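GCN5-related N-acetyltransferase (Anabaena variabilis, PDB 2OZG) binds coenzyme A and probably transfers acetyl groups to amines, perhaps those of aminoglycosides, as a member of the GNAT acetyltransferase family. Local coordinates at residues 137-142 with 260-265; 232-237 with 391-396; 300-305 with 383-388; 306-311 with 378-383. All blocks are in the same frame, centred on the assembly; numbering follows the deposited sequence. Where two conformers were deposited one is given.

In the fold
Interactions 1 and 2 lie nearer the centre of the folded chain (about 14 and 9 Å between centres, against 19 and 26 Å) and are buried; interactions 3 and 4 are partly buried. Interaction 1 pairs two strands through backbone bonds and two tryptophans. Interaction 2 sets the C-terminal tail against the next strand, 227-236, mainly by apolar packing on Trp234. The two touch at Lys262 and Trp234. Interactions 3 and 4 share helix 375-385 and Gln383, and both fall in the sterol carrier protein-like region. Interaction 3 relies on a bridging water and a guanidinium, interaction 4 on a lysine reaching a strand carbonyl. Their centres are about 10 Å apart, and Ile384 packs on Leu310.

Interaction 1: residues 137-142 with 260-265; sequences SCVWEI and TWKSSV
Trp140 and Trp261 form the tightly packed side of this antiparallel strand pair. CB of Trp140 sits over the six-membered ring of Trp261, 3.3 Å from its centroid, in a CH-pi contact. The two indole planes are near parallel, 23° apart, but slid so that they barely overlap. CG of Trp261 lies between its backbone N and carbonyl carbon (chi1 75°), which brings the ring nearer strand 137-142. Ile142 CG2 reaches Trp261 CZ3 at 3.7 Å. Trp140 NE1 donates in its ring plane to Ser264 O at 3.0 Å. Backbone bonds join Trp140 N to Trp261 O (2.8 Å) and Trp261 N to Trp140 O (3.1 Å).

The other face is looser and partly exposed. There Val139 CG2 meets Lys262 CG at 3.8 Å, and Lys262 NZ goes on to Ile393 O. Ser263 N donates to Cys138 O, and a water links Cys138 N to Ser263 O. The pair is an antiparallel beta ladder joining strand 132-143 to strand 258-263 of the second GNAT-family region.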
loop_
_atom_site.group_PDB
_atom_site.type_symbol
_atom_site.label_atom_id
_atom_site.label_comp_id
_atom_site.label_asym_id
_atom_site.label_seq_id
_atom_site.Cartn_x
_atom_site.Cartn_y
_atom_site.Cartn_z
ATOM N N SER A 137 -5.184 18.626 -19.834
ATOM C CA SER A 137 -5.112 17.247 -20.309
ATOM C C SER A 137 -5.442 16.483 -19.041
ATOM O O SER A 137 -5.063 16.894 -17.945
ATOM C CB SER A 137 -3.740 16.832 -20.844
ATOM O OG SER A 137 -2.746 17.031 -19.838
ATOM N N CYS A 138 -6.155 15.384 -19.204
ATOM C CA CYS A 138 -6.700 14.627 -18.076
ATOM C C CYS A 138 -6.795 13.169 -18.475
ATOM O O CYS A 138 -7.338 12.854 -19.549
ATOM C CB CYS A 138 -8.111 15.145 -17.780
ATOM S SG CYS A 138 -8.790 14.539 -16.361
ATOM N N VAL A 139 -6.280 12.308 -17.611
ATOM C CA VAL A 139 -6.365 10.873 -17.773
ATOM C C VAL A 139 -7.407 10.358 -16.800
ATOM O O VAL A 139 -7.312 10.555 -15.602
ATOM C CB VAL A 139 -5.008 10.163 -17.515
ATOM C CG1 VAL A 139 -5.200 8.678 -17.675
ATOM C CG2 VAL A 139 -4.001 10.637 -18.534
ATOM N N TRP A 140 -8.448 9.764 -17.378
ATOM C CA TRP A 140 -9.523 9.165 -16.651
ATOM C C TRP A 140 -9.331 7.677 -16.548
ATOM O O TRP A 140 -8.730 7.096 -17.409
ATOM C CB TRP A 140 -10.839 9.408 -17.398
ATOM C CG TRP A 140 -11.309 10.814 -17.262
ATOM C CD1 TRP A 140 -10.914 11.866 -18.000
ATOM C CD2 TRP A 140 -12.237 11.321 -16.285
ATOM N NE1 TRP A 140 -11.553 12.995 -17.574
ATOM C CE2 TRP A 140 -12.383 12.692 -16.529
ATOM C CE3 TRP A 140 -12.983 10.741 -15.277
ATOM C CZ2 TRP A 140 -13.229 13.519 -15.760
ATOM C CZ3 TRP A 140 -13.858 11.560 -14.519
ATOM C CH2 TRP A 140 -13.955 12.942 -14.780
ATOM N N GLU A 141 -9.892 7.057 -15.516
ATOM C CA GLU A 141 -9.815 5.619 -15.419
ATOM C C GLU A 141 -11.137 5.103 -14.946
ATOM O O GLU A 141 -11.854 5.823 -14.250
ATOM C CB GLU A 141 -8.743 5.169 -14.416
ATOM C CG GLU A 141 -9.080 5.385 -12.989
ATOM C CD GLU A 141 -8.028 4.746 -12.082
ATOM O OE1 GLU A 141 -6.878 5.207 -12.151
ATOM O OE2 GLU A 141 -8.360 3.790 -11.316
ATOM N N ILE A 142 -11.432 3.844 -15.255
ATOM C CA ILE A 142 -12.681 3.255 -14.822
ATOM C C ILE A 142 -12.626 1.748 -14.797
ATOM O O ILE A 142 -11.991 1.134 -15.678
ATOM C CB ILE A 142 -13.797 3.705 -15.788
ATOM C CG1 ILE A 142 -15.166 3.261 -15.313
ATOM C CG2 ILE A 142 -13.580 3.152 -17.221
ATOM C CD1 ILE A 142 -16.300 3.847 -16.141
ATOM N N THR A 260 -8.368 3.180 -19.164
ATOM C CA THR A 260 -8.050 4.605 -19.099
ATOM C C THR A 260 -8.193 5.264 -20.464
ATOM O O THR A 260 -8.029 4.628 -21.517
ATOM C CB THR A 260 -6.583 4.870 -18.644
ATOM O OG1 THR A 260 -5.677 4.396 -19.658
ATOM C CG2 THR A 260 -6.271 4.186 -17.357
ATOM N N TRP A 261 -8.570 6.530 -20.432
ATOM C CA TRP A 261 -8.627 7.347 -21.639
ATOM C C TRP A 261 -8.329 8.793 -21.287
ATOM O O TRP A 261 -8.539 9.235 -20.124
ATOM C CB TRP A 261 -9.991 7.229 -22.333
ATOM C CG TRP A 261 -11.123 7.942 -21.693
ATOM C CD1 TRP A 261 -11.712 9.066 -22.170
ATOM C CD2 TRP A 261 -11.868 7.595 -20.484
ATOM N NE1 TRP A 261 -12.742 9.447 -21.344
ATOM C CE2 TRP A 261 -12.832 8.595 -20.294
ATOM C CE3 TRP A 261 -11.774 6.568 -19.533
ATOM C CZ2 TRP A 261 -13.761 8.557 -19.230
ATOM C CZ3 TRP A 261 -12.646 6.556 -18.480
ATOM C CH2 TRP A 261 -13.616 7.529 -18.333
ATOM N N LYS A 262 -7.988 9.571 -22.299
ATOM C CA LYS A 262 -7.732 11.013 -22.108
ATOM C C LYS A 262 -8.932 11.804 -22.622
ATOM O O LYS A 262 -9.479 11.506 -23.653
ATOM C CB LYS A 262 -6.449 11.446 -22.805
ATOM C CG LYS A 262 -5.249 10.744 -22.170
ATOM C CD LYS A 262 -3.912 11.176 -22.794
ATOM C CE LYS A 262 -3.563 12.601 -22.455
ATOM N NZ LYS A 262 -2.245 12.871 -23.094
ATOM N N SER A 263 -9.349 12.769 -21.829
ATOM C CA SER A 263 -10.422 13.598 -22.137
ATOM C C SER A 263 -10.195 14.989 -21.494
ATOM O O SER A 263 -9.083 15.413 -21.119
ATOM C CB SER A 263 -11.696 12.941 -21.632
ATOM O OG SER A 263 -12.799 13.542 -22.208
ATOM N N SER A 264 -11.281 15.716 -21.481
ATOM C CA SER A 264 -11.371 16.963 -20.827
ATOM C C SER A 264 -11.511 16.734 -19.330
ATOM O O SER A 264 -11.954 15.649 -18.879
ATOM C CB SER A 264 -12.675 17.601 -21.244
ATOM O OG SER A 264 -12.763 18.790 -20.492
ATOM N N VAL A 265 -11.258 17.766 -18.552
ATOM C CA VAL A 265 -11.433 17.636 -17.109
ATOM C C VAL A 265 -12.921 17.490 -16.800
ATOM O O VAL A 265 -13.292 16.758 -15.903
ATOM C CB VAL A 265 -10.740 18.794 -16.388
ATOM C CG1 VAL A 265 -10.850 18.632 -14.908
ATOM C CG2 VAL A 265 -9.228 18.794 -16.762
HETATM O O HOH W 1 -6.595 15.031 -22.326
#

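Interaction 2: residues 232-237 with 391-396; sequences RDWVTL and WMIDFF
Ile393 of the C-terminal tail packs on Trp234 and Asp233, at a classic beta bulge in strand 227-236. Arg232 and Asp233 form the bulge, both facing Ile217 of strand 211-222. The first shell is van der Waals packing, mostly apolar. Ile393 CD1 lies over one face of the Trp234 indole, 3.8 Å from the centroid of the five-membered ring, in a CH-pi contact. It is offset toward the rim and comes within 3.5 Å of Trp234 NE1. The same methyl also touches Asp233 OD1. CG1 of Ile393 is anti to its backbone N (chi1 -160°), and this turn carries CD1 to the strand while CG2 reaches Asp233 OD1 from the branch, at 3.7 Å.

Trp391 adds a second, lighter touch. The two tryptophan side chains cross at about a right angle, and Trp391 CH2 meets Trp234 CZ2.

The next shell holds these groups in place. Trp234 NE1 donates to Lys262 O, which probably helps fix the rotation of the indole. Asp233 OD2 pairs with Arg184 and Tyr215, so its buried carboxylate is matched by charge and hydroxyl. Arg184 also forms a salt bridge with Asp394, tying the tail to the strand through one guanidinium. Probably for this reason the two acids are tolerated close together, with Asp233 OD1 and Asp394 OD1 5.2 Å apart.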
loop_
_atom_site.group_PDB
_atom_site.type_symbol
_atom_site.label_atom_id
_atom_site.label_comp_id
_atom_site.label_asym_id
_atom_site.label_seq_id
_atom_site.Cartn_x
_atom_site.Cartn_y
_atom_site.Cartn_z
ATOM N N ARG A 232 -5.211 5.473 -26.163
ATOM C CA ARG A 232 -4.325 6.627 -26.417
ATOM C C ARG A 232 -4.929 7.668 -27.318
ATOM O O ARG A 232 -4.503 8.808 -27.272
ATOM C CB ARG A 232 -2.972 6.212 -26.950
ATOM C CG ARG A 232 -3.020 5.259 -28.091
ATOM C CD ARG A 232 -1.621 4.831 -28.606
ATOM N NE ARG A 232 -0.815 4.120 -27.623
ATOM C CZ ARG A 232 0.458 3.762 -27.841
ATOM N NH1 ARG A 232 1.060 4.054 -28.990
ATOM N NH2 ARG A 232 1.131 3.124 -26.933
ATOM N N ASP A 233 -5.930 7.315 -28.119
ATOM C CA ASP A 233 -6.587 8.313 -28.947
ATOM C C ASP A 233 -7.957 7.745 -29.277
ATOM O O ASP A 233 -8.129 6.546 -29.348
ATOM C CB ASP A 233 -5.775 8.566 -30.232
ATOM C CG ASP A 233 -6.238 9.774 -31.009
ATOM O OD1 ASP A 233 -6.898 10.671 -30.408
ATOM O OD2 ASP A 233 -5.876 9.844 -32.228
ATOM N N TRP A 234 -8.943 8.619 -29.392
ATOM C CA TRP A 234 -10.273 8.189 -29.750
ATOM C C TRP A 234 -10.950 9.372 -30.414
ATOM O O TRP A 234 -10.580 10.529 -30.146
ATOM C CB TRP A 234 -11.078 7.714 -28.520
ATOM C CG TRP A 234 -11.153 8.797 -27.398
ATOM C CD1 TRP A 234 -10.295 8.932 -26.380
ATOM C CD2 TRP A 234 -12.115 9.852 -27.251
ATOM N NE1 TRP A 234 -10.650 9.974 -25.609
ATOM C CE2 TRP A 234 -11.750 10.581 -26.144
ATOM C CE3 TRP A 234 -13.207 10.279 -27.997
ATOM C CZ2 TRP A 234 -12.452 11.690 -25.724
ATOM C CZ3 TRP A 234 -13.885 11.362 -27.612
ATOM C CH2 TRP A 234 -13.508 12.093 -26.483
ATOM N N VAL A 235 -11.957 9.049 -31.243
ATOM C CA VAL A 235 -12.826 10.012 -31.848
ATOM C C VAL A 235 -14.282 9.494 -31.811
ATOM O O VAL A 235 -14.543 8.324 -32.090
ATOM C CB VAL A 235 -12.393 10.389 -33.302
ATOM C CG1 VAL A 235 -13.528 11.054 -34.084
ATOM C CG2 VAL A 235 -11.158 11.279 -33.279
ATOM N N THR A 236 -15.213 10.377 -31.417
ATOM C CA THR A 236 -16.669 10.076 -31.413
ATOM C C THR A 236 -17.373 11.311 -31.963
ATOM O O THR A 236 -17.393 12.389 -31.314
ATOM C CB THR A 236 -17.216 9.657 -30.022
ATOM O OG1 THR A 236 -16.961 10.682 -29.078
ATOM C CG2 THR A 236 -16.499 8.408 -29.537
ATOM N N LEU A 237 -17.899 11.195 -33.184
ATOM C CA LEU A 237 -18.523 12.359 -33.832
ATOM C C LEU A 237 -20.021 12.468 -33.585
ATOM O O LEU A 237 -20.598 13.532 -33.792
ATOM C CB LEU A 237 -18.257 12.397 -35.327
ATOM C CG LEU A 237 -16.796 12.442 -35.755
ATOM C CD1 LEU A 237 -16.702 12.441 -37.278
ATOM C CD2 LEU A 237 -16.102 13.662 -35.171
ATOM N N TRP A 391 -8.821 21.864 -24.097
ATOM C CA TRP A 391 -8.050 20.683 -23.794
ATOM C C TRP A 391 -7.514 20.076 -25.072
ATOM O O TRP A 391 -7.861 20.518 -26.155
ATOM C CB TRP A 391 -8.920 19.708 -22.980
ATOM C CG TRP A 391 -10.067 19.053 -23.803
ATOM C CD1 TRP A 391 -11.276 19.624 -24.153
ATOM C CD2 TRP A 391 -10.094 17.715 -24.363
ATOM N NE1 TRP A 391 -12.024 18.725 -24.873
ATOM C CE2 TRP A 391 -11.333 17.548 -24.990
ATOM C CE3 TRP A 391 -9.210 16.633 -24.340
ATOM C CZ2 TRP A 391 -11.687 16.371 -25.627
ATOM C CZ3 TRP A 391 -9.574 15.474 -24.976
ATOM C CH2 TRP A 391 -10.794 15.346 -25.595
HETATM N N MSE A 392 -6.570 19.153 -24.936
HETATM C CA MSE A 392 -6.082 18.398 -26.041
HETATM C C MSE A 392 -5.931 16.981 -25.531
HETATM O O MSE A 392 -5.731 16.756 -24.321
HETATM C CB MSE A 392 -4.747 18.842 -26.585
HETATM C CG MSE A 392 -3.525 18.536 -25.703
HETATM SE SE MSE A 392 -1.947 19.210 -26.612
HETATM C CE MSE A 392 -2.473 20.945 -26.952
ATOM N N ILE A 393 -5.942 16.045 -26.476
ATOM C CA ILE A 393 -5.804 14.612 -26.143
ATOM C C ILE A 393 -4.345 14.181 -26.171
ATOM O O ILE A 393 -3.949 13.138 -25.637
ATOM C CB ILE A 393 -6.656 13.778 -27.104
ATOM C CG1 ILE A 393 -6.945 12.371 -26.510
ATOM C CG2 ILE A 393 -5.993 13.687 -28.533
ATOM C CD1 ILE A 393 -8.085 11.679 -27.192
ATOM N N ASP A 394 -3.532 15.038 -26.707
ATOM C CA ASP A 394 -2.143 14.716 -26.980
ATOM C C ASP A 394 -1.138 15.277 -25.964
ATOM O O ASP A 394 -1.305 16.309 -25.341
ATOM C CB ASP A 394 -1.773 15.275 -28.365
ATOM C CG ASP A 394 -2.488 14.608 -29.482
ATOM O OD1 ASP A 394 -2.494 13.372 -29.545
ATOM O OD2 ASP A 394 -2.994 15.333 -30.354
ATOM N N PHE A 395 -0.066 14.559 -25.827
ATOM C CA PHE A 395 0.996 14.989 -25.010
ATOM C C PHE A 395 2.203 15.070 -25.946
ATOM O O PHE A 395 2.280 14.317 -26.912
ATOM C CB PHE A 395 1.274 13.969 -23.942
ATOM C CG PHE A 395 2.525 14.274 -23.218
ATOM C CD1 PHE A 395 2.524 15.211 -22.185
ATOM C CD2 PHE A 395 3.733 13.720 -23.629
ATOM C CE1 PHE A 395 3.714 15.555 -21.543
ATOM C CE2 PHE A 395 4.913 14.061 -22.999
ATOM C CZ PHE A 395 4.895 14.994 -21.957
ATOM N N PHE A 396 3.121 15.991 -25.695
ATOM C CA PHE A 396 4.343 16.084 -26.498
ATOM C C PHE A 396 5.372 16.843 -25.651
ATOM O O PHE A 396 4.984 17.470 -24.641
ATOM C CB PHE A 396 4.099 16.736 -27.888
ATOM C CG PHE A 396 3.607 18.153 -27.818
ATOM C CD1 PHE A 396 4.486 19.175 -27.570
ATOM C CD2 PHE A 396 2.259 18.450 -27.928
ATOM C CE1 PHE A 396 4.055 20.453 -27.484
ATOM C CE2 PHE A 396 1.800 19.719 -27.843
ATOM C CZ PHE A 396 2.668 20.748 -27.617
ATOM O OXT PHE A 396 6.580 16.803 -25.920
#

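Interaction 3: residues 300-305 with 383-388; sequences RGYPLG and QIFAGE
Arg300 and Phe385 meet where the loop after helix 293-299 packs on residues 383-388, within the sterol carrier protein-like region. The Arg300 chain leaves CB toward the helix and runs extended from CG to NE, with CG anti to the backbone N (chi1 -166°). NE and CZ lie close to Phe385 CD1, which sits over one face of the guanidinium. The two planes are almost perpendicular, 87° apart. NH2 lies 3.6 Å from Phe385 O and 3.9 Å from Phe385 CD1. It bonds to Tyr356 O, while the Tyr356 ring makes a cation-pi contact with the group. NH1 gives a weak bond to Gly301 O.

Beside it, the Tyr302 ring packs on Ile384, with CE1 3.5 Å from Ile384 CG2. Pro303 CD lies 3.2 Å from Ile384 O. Tyr302 OH is held by Leu297 O.

One water bridges the two segments. It accepts from Arg300 NH1 at 2.8 Å and donates to Ile384 O and Ala386 O, each at 2.7 Å.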
loop_
_atom_site.group_PDB
_atom_site.type_symbol
_atom_site.label_atom_id
_atom_site.label_comp_id
_atom_site.label_asym_id
_atom_site.label_seq_id
_atom_site.Cartn_x
_atom_site.Cartn_y
_atom_site.Cartn_z
ATOM N N ARG A 300 -7.671 33.424 -34.542
ATOM C CA ARG A 300 -8.629 32.684 -33.712
ATOM C C ARG A 300 -10.055 32.871 -34.177
ATOM O O ARG A 300 -10.360 33.904 -34.765
ATOM C CB ARG A 300 -8.556 33.291 -32.297
ATOM C CG ARG A 300 -9.184 32.517 -31.175
ATOM C CD ARG A 300 -9.229 33.395 -29.992
ATOM N NE ARG A 300 -9.684 32.767 -28.755
ATOM C CZ ARG A 300 -10.944 32.576 -28.414
ATOM N NH1 ARG A 300 -11.925 32.864 -29.254
ATOM N NH2 ARG A 300 -11.227 32.055 -27.241
ATOM N N GLY A 301 -10.921 31.875 -33.950
ATOM C CA GLY A 301 -12.354 32.042 -34.158
ATOM C C GLY A 301 -12.992 32.680 -32.930
ATOM O O GLY A 301 -12.500 32.501 -31.805
ATOM N N TYR A 302 -14.115 33.379 -33.139
ATOM C CA TYR A 302 -14.847 34.026 -32.063
ATOM C C TYR A 302 -16.291 33.590 -32.116
ATOM O O TYR A 302 -16.799 33.221 -33.184
ATOM C CB TYR A 302 -14.720 35.545 -32.184
ATOM C CG TYR A 302 -13.290 35.984 -31.928
ATOM C CD1 TYR A 302 -12.839 36.160 -30.655
ATOM C CD2 TYR A 302 -12.362 36.057 -32.967
ATOM C CE1 TYR A 302 -11.520 36.490 -30.399
ATOM C CE2 TYR A 302 -11.036 36.351 -32.719
ATOM C CZ TYR A 302 -10.628 36.588 -31.439
ATOM O OH TYR A 302 -9.328 36.905 -31.137
ATOM N N PRO A 303 -16.987 33.661 -30.975
ATOM C CA PRO A 303 -18.380 33.231 -31.029
ATOM C C PRO A 303 -19.223 34.127 -31.903
ATOM O O PRO A 303 -19.016 35.333 -31.934
ATOM C CB PRO A 303 -18.858 33.353 -29.568
ATOM C CG PRO A 303 -17.654 33.498 -28.745
ATOM C CD PRO A 303 -16.627 34.148 -29.639
ATOM N N LEU A 304 -20.178 33.542 -32.620
ATOM C CA LEU A 304 -21.139 34.328 -33.360
ATOM C C LEU A 304 -22.122 35.012 -32.385
ATOM O O LEU A 304 -22.461 34.475 -31.325
ATOM C CB LEU A 304 -21.914 33.438 -34.345
ATOM C CG LEU A 304 -21.126 32.827 -35.506
ATOM C CD1 LEU A 304 -21.995 31.797 -36.232
ATOM C CD2 LEU A 304 -20.664 33.958 -36.469
ATOM N N GLY A 305 -22.584 36.176 -32.786
ATOM C CA GLY A 305 -23.525 36.971 -32.040
ATOM C C GLY A 305 -22.831 38.030 -31.210
ATOM O O GLY A 305 -23.483 38.835 -30.576
ATOM N N GLN A 383 -17.568 38.103 -23.269
ATOM C CA GLN A 383 -18.335 37.754 -24.450
ATOM C C GLN A 383 -17.412 37.233 -25.565
ATOM O O GLN A 383 -17.703 36.210 -26.212
ATOM C CB GLN A 383 -19.091 38.998 -24.955
ATOM C CG GLN A 383 -20.193 39.487 -23.986
ATOM C CD GLN A 383 -20.754 40.834 -24.366
ATOM O OE1 GLN A 383 -20.104 41.595 -25.087
ATOM N NE2 GLN A 383 -21.939 41.164 -23.849
ATOM N N ILE A 384 -16.299 37.939 -25.774
ATOM C CA ILE A 384 -15.314 37.586 -26.831
ATOM C C ILE A 384 -14.654 36.228 -26.648
ATOM O O ILE A 384 -14.534 35.433 -27.613
ATOM C CB ILE A 384 -14.215 38.686 -26.934
ATOM C CG1 ILE A 384 -14.822 39.989 -27.447
ATOM C CG2 ILE A 384 -13.059 38.314 -27.867
ATOM C CD1 ILE A 384 -13.919 41.207 -27.335
ATOM N N PHE A 385 -14.187 35.966 -25.428
ATOM C CA PHE A 385 -13.343 34.773 -25.201
ATOM C C PHE A 385 -14.040 33.558 -24.635
ATOM O O PHE A 385 -13.386 32.567 -24.381
ATOM C CB PHE A 385 -12.122 35.132 -24.331
ATOM C CG PHE A 385 -11.179 36.105 -25.011
ATOM C CD1 PHE A 385 -10.313 35.656 -26.020
ATOM C CD2 PHE A 385 -11.140 37.437 -24.630
ATOM C CE1 PHE A 385 -9.483 36.554 -26.691
ATOM C CE2 PHE A 385 -10.300 38.368 -25.306
ATOM C CZ PHE A 385 -9.479 37.908 -26.321
ATOM N N ALA A 386 -15.356 33.621 -24.501
ATOM C CA ALA A 386 -16.157 32.518 -23.928
ATOM C C ALA A 386 -16.028 31.313 -24.825
ATOM O O ALA A 386 -15.940 31.456 -26.041
ATOM C CB ALA A 386 -17.616 32.932 -23.829
ATOM N N GLY A 387 -16.012 30.128 -24.230
ATOM C CA GLY A 387 -15.854 28.935 -25.008
ATOM C C GLY A 387 -15.717 27.701 -24.142
ATOM O O GLY A 387 -15.600 27.786 -22.929
ATOM N N GLU A 388 -15.763 26.554 -24.776
ATOM C CA GLU A 388 -15.623 25.300 -24.090
ATOM C C GLU A 388 -14.207 25.272 -23.473
ATOM O O GLU A 388 -13.252 25.811 -24.052
ATOM C CB GLU A 388 -15.881 24.122 -25.049
ATOM C CG GLU A 388 -17.340 24.051 -25.591
ATOM C CD GLU A 388 -17.645 22.781 -26.412
ATOM O OE1 GLU A 388 -16.726 21.942 -26.505
ATOM O OE2 GLU A 388 -18.794 22.622 -26.931
HETATM O O HOH W 2 -14.187 32.786 -27.644
#

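Interaction 4: residues 306-311 with 378-383; sequences VEAELH and LLKATQ
Lys380 reaches from helix 375-385 to the backbone of Glu309, and it has the most surface buried here. Its CB lies beside Ala308 CB at 4.3 Å. The chain then bends at CG-CD (chi3 -61°), which turns the amine onto the strand. NZ donates to Glu309 O at 2.8 Å, almost straight in line with the carbonyl (C=O...N angle 176°). NZ also forms a salt bridge with Glu344, so two acceptors grip it, and the carboxylate probably balances its charge.

Leu310 comes next. Its CD2 packs on Ala381 CB at 3.5 Å, an apolar contact on the buried side of the helix.

At the far end, Val306 CG2 lies 3.6 Å from Gln383 O and CG1 touches Gln383 CB. Gln383 NE2 hydrogen-bonds to Leu304 O of the second subunit.

The axes of 378-383 and 308-311 come within 8.2 Å, with 118° between their directions. These segments belong to helix 375-385 and strand 308-315. Strand 324-331 flanks 308-315, and Pro362 of helix 362-367 touches Ala381 and Thr382.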
loop_
_atom_site.group_PDB
_atom_site.type_symbol
_atom_site.label_atom_id
_atom_site.label_comp_id
_atom_site.label_asym_id
_atom_site.label_seq_id
_atom_site.Cartn_x
_atom_site.Cartn_y
_atom_site.Cartn_z
ATOM N N VAL A 306 -21.502 38.008 -31.199
ATOM C CA VAL A 306 -20.723 38.967 -30.447
ATOM C C VAL A 306 -20.268 40.124 -31.352
ATOM O O VAL A 306 -19.743 39.925 -32.453
ATOM C CB VAL A 306 -19.520 38.280 -29.784
ATOM C CG1 VAL A 306 -18.635 39.298 -29.092
ATOM C CG2 VAL A 306 -20.003 37.169 -28.797
ATOM N N GLU A 307 -20.525 41.349 -30.920
ATOM C CA GLU A 307 -20.015 42.499 -31.654
ATOM C C GLU A 307 -19.439 43.396 -30.571
ATOM O O GLU A 307 -20.190 43.999 -29.787
ATOM C CB GLU A 307 -21.094 43.172 -32.492
ATOM C CG GLU A 307 -20.550 44.272 -33.387
ATOM C CD GLU A 307 -21.610 44.862 -34.327
ATOM O OE1 GLU A 307 -22.602 44.164 -34.637
ATOM O OE2 GLU A 307 -21.450 46.022 -34.748
ATOM N N ALA A 308 -18.114 43.475 -30.510
ATOM C CA ALA A 308 -17.472 44.244 -29.461
ATOM C C ALA A 308 -16.095 44.670 -29.832
ATOM O O ALA A 308 -15.410 43.992 -30.586
ATOM C CB ALA A 308 -17.383 43.431 -28.209
ATOM N N GLU A 309 -15.689 45.791 -29.250
ATOM C CA GLU A 309 -14.365 46.317 -29.401
ATOM C C GLU A 309 -13.698 46.298 -28.008
ATOM O O GLU A 309 -14.166 46.957 -27.081
ATOM C CB GLU A 309 -14.500 47.717 -29.912
ATOM C CG GLU A 309 -13.311 48.300 -30.522
ATOM C CD GLU A 309 -13.643 49.665 -31.102
ATOM O OE1 GLU A 309 -13.581 50.649 -30.339
ATOM O OE2 GLU A 309 -13.947 49.744 -32.317
ATOM N N LEU A 310 -12.632 45.543 -27.853
ATOM C CA LEU A 310 -11.945 45.481 -26.579
ATOM C C LEU A 310 -10.607 46.198 -26.674
ATOM O O LEU A 310 -9.794 45.864 -27.528
ATOM C CB LEU A 310 -11.766 43.997 -26.115
ATOM C CG LEU A 310 -11.124 43.765 -24.744
ATOM C CD1 LEU A 310 -11.858 44.483 -23.621
ATOM C CD2 LEU A 310 -11.073 42.300 -24.473
ATOM N N HIS A 311 -10.380 47.186 -25.807
ATOM C CA HIS A 311 -9.141 47.994 -25.841
ATOM C C HIS A 311 -8.139 47.452 -24.827
ATOM O O HIS A 311 -8.242 47.684 -23.628
ATOM C CB HIS A 311 -9.436 49.488 -25.610
ATOM C CG HIS A 311 -10.185 50.153 -26.720
ATOM N ND1 HIS A 311 -9.914 51.437 -27.128
ATOM C CD2 HIS A 311 -11.173 49.705 -27.529
ATOM C CE1 HIS A 311 -10.730 51.767 -28.112
ATOM N NE2 HIS A 311 -11.494 50.725 -28.382
ATOM N N LEU A 378 -14.533 44.146 -18.896
ATOM C CA LEU A 378 -14.661 42.765 -18.402
ATOM C C LEU A 378 -15.779 42.050 -19.138
ATOM O O LEU A 378 -15.642 40.901 -19.504
ATOM C CB LEU A 378 -14.936 42.704 -16.899
ATOM C CG LEU A 378 -13.834 42.979 -15.868
ATOM C CD1 LEU A 378 -14.414 42.783 -14.493
ATOM C CD2 LEU A 378 -12.635 42.048 -16.048
ATOM N N LEU A 379 -16.902 42.750 -19.345
ATOM C CA LEU A 379 -18.036 42.157 -20.041
ATOM C C LEU A 379 -17.700 41.858 -21.498
ATOM O O LEU A 379 -17.994 40.785 -22.005
ATOM C CB LEU A 379 -19.285 43.045 -19.947
ATOM C CG LEU A 379 -20.491 42.498 -20.729
ATOM C CD1 LEU A 379 -20.853 41.113 -20.241
ATOM C CD2 LEU A 379 -21.680 43.444 -20.656
ATOM N N LYS A 380 -17.100 42.822 -22.182
ATOM C CA LYS A 380 -16.723 42.622 -23.565
ATOM C C LYS A 380 -15.759 41.436 -23.685
ATOM O O LYS A 380 -15.982 40.535 -24.498
ATOM C CB LYS A 380 -16.154 43.915 -24.150
ATOM C CG LYS A 380 -17.164 44.994 -24.195
ATOM C CD LYS A 380 -16.688 46.235 -24.954
ATOM C CE LYS A 380 -15.433 46.896 -24.312
ATOM N NZ LYS A 380 -15.244 48.300 -24.831
ATOM N N ALA A 381 -14.742 41.384 -22.838
ATOM C CA ALA A 381 -13.817 40.246 -22.866
ATOM C C ALA A 381 -14.485 38.906 -22.547
ATOM O O ALA A 381 -14.102 37.881 -23.090
ATOM C CB ALA A 381 -12.712 40.451 -21.934
ATOM N N THR A 382 -15.471 38.912 -21.670
ATOM C CA THR A 382 -16.165 37.681 -21.349
ATOM C C THR A 382 -16.917 37.185 -22.566
ATOM O O THR A 382 -16.887 36.005 -22.868
ATOM C CB THR A 382 -17.139 37.900 -20.180
ATOM O OG1 THR A 382 -16.406 38.357 -19.061
ATOM C CG2 THR A 382 -17.863 36.654 -19.804
ATOM N N GLN A 383 -17.568 38.103 -23.269
ATOM C CA GLN A 383 -18.335 37.754 -24.450
ATOM C C GLN A 383 -17.412 37.233 -25.565
ATOM O O GLN A 383 -17.703 36.210 -26.212
ATOM C CB GLN A 383 -19.091 38.998 -24.955
ATOM C CG GLN A 383 -20.193 39.487 -23.986
ATOM C CD GLN A 383 -20.754 40.834 -24.366
ATOM O OE1 GLN A 383 -20.104 41.595 -25.087
ATOM N NE2 GLN A 383 -21.939 41.164 -23.849
#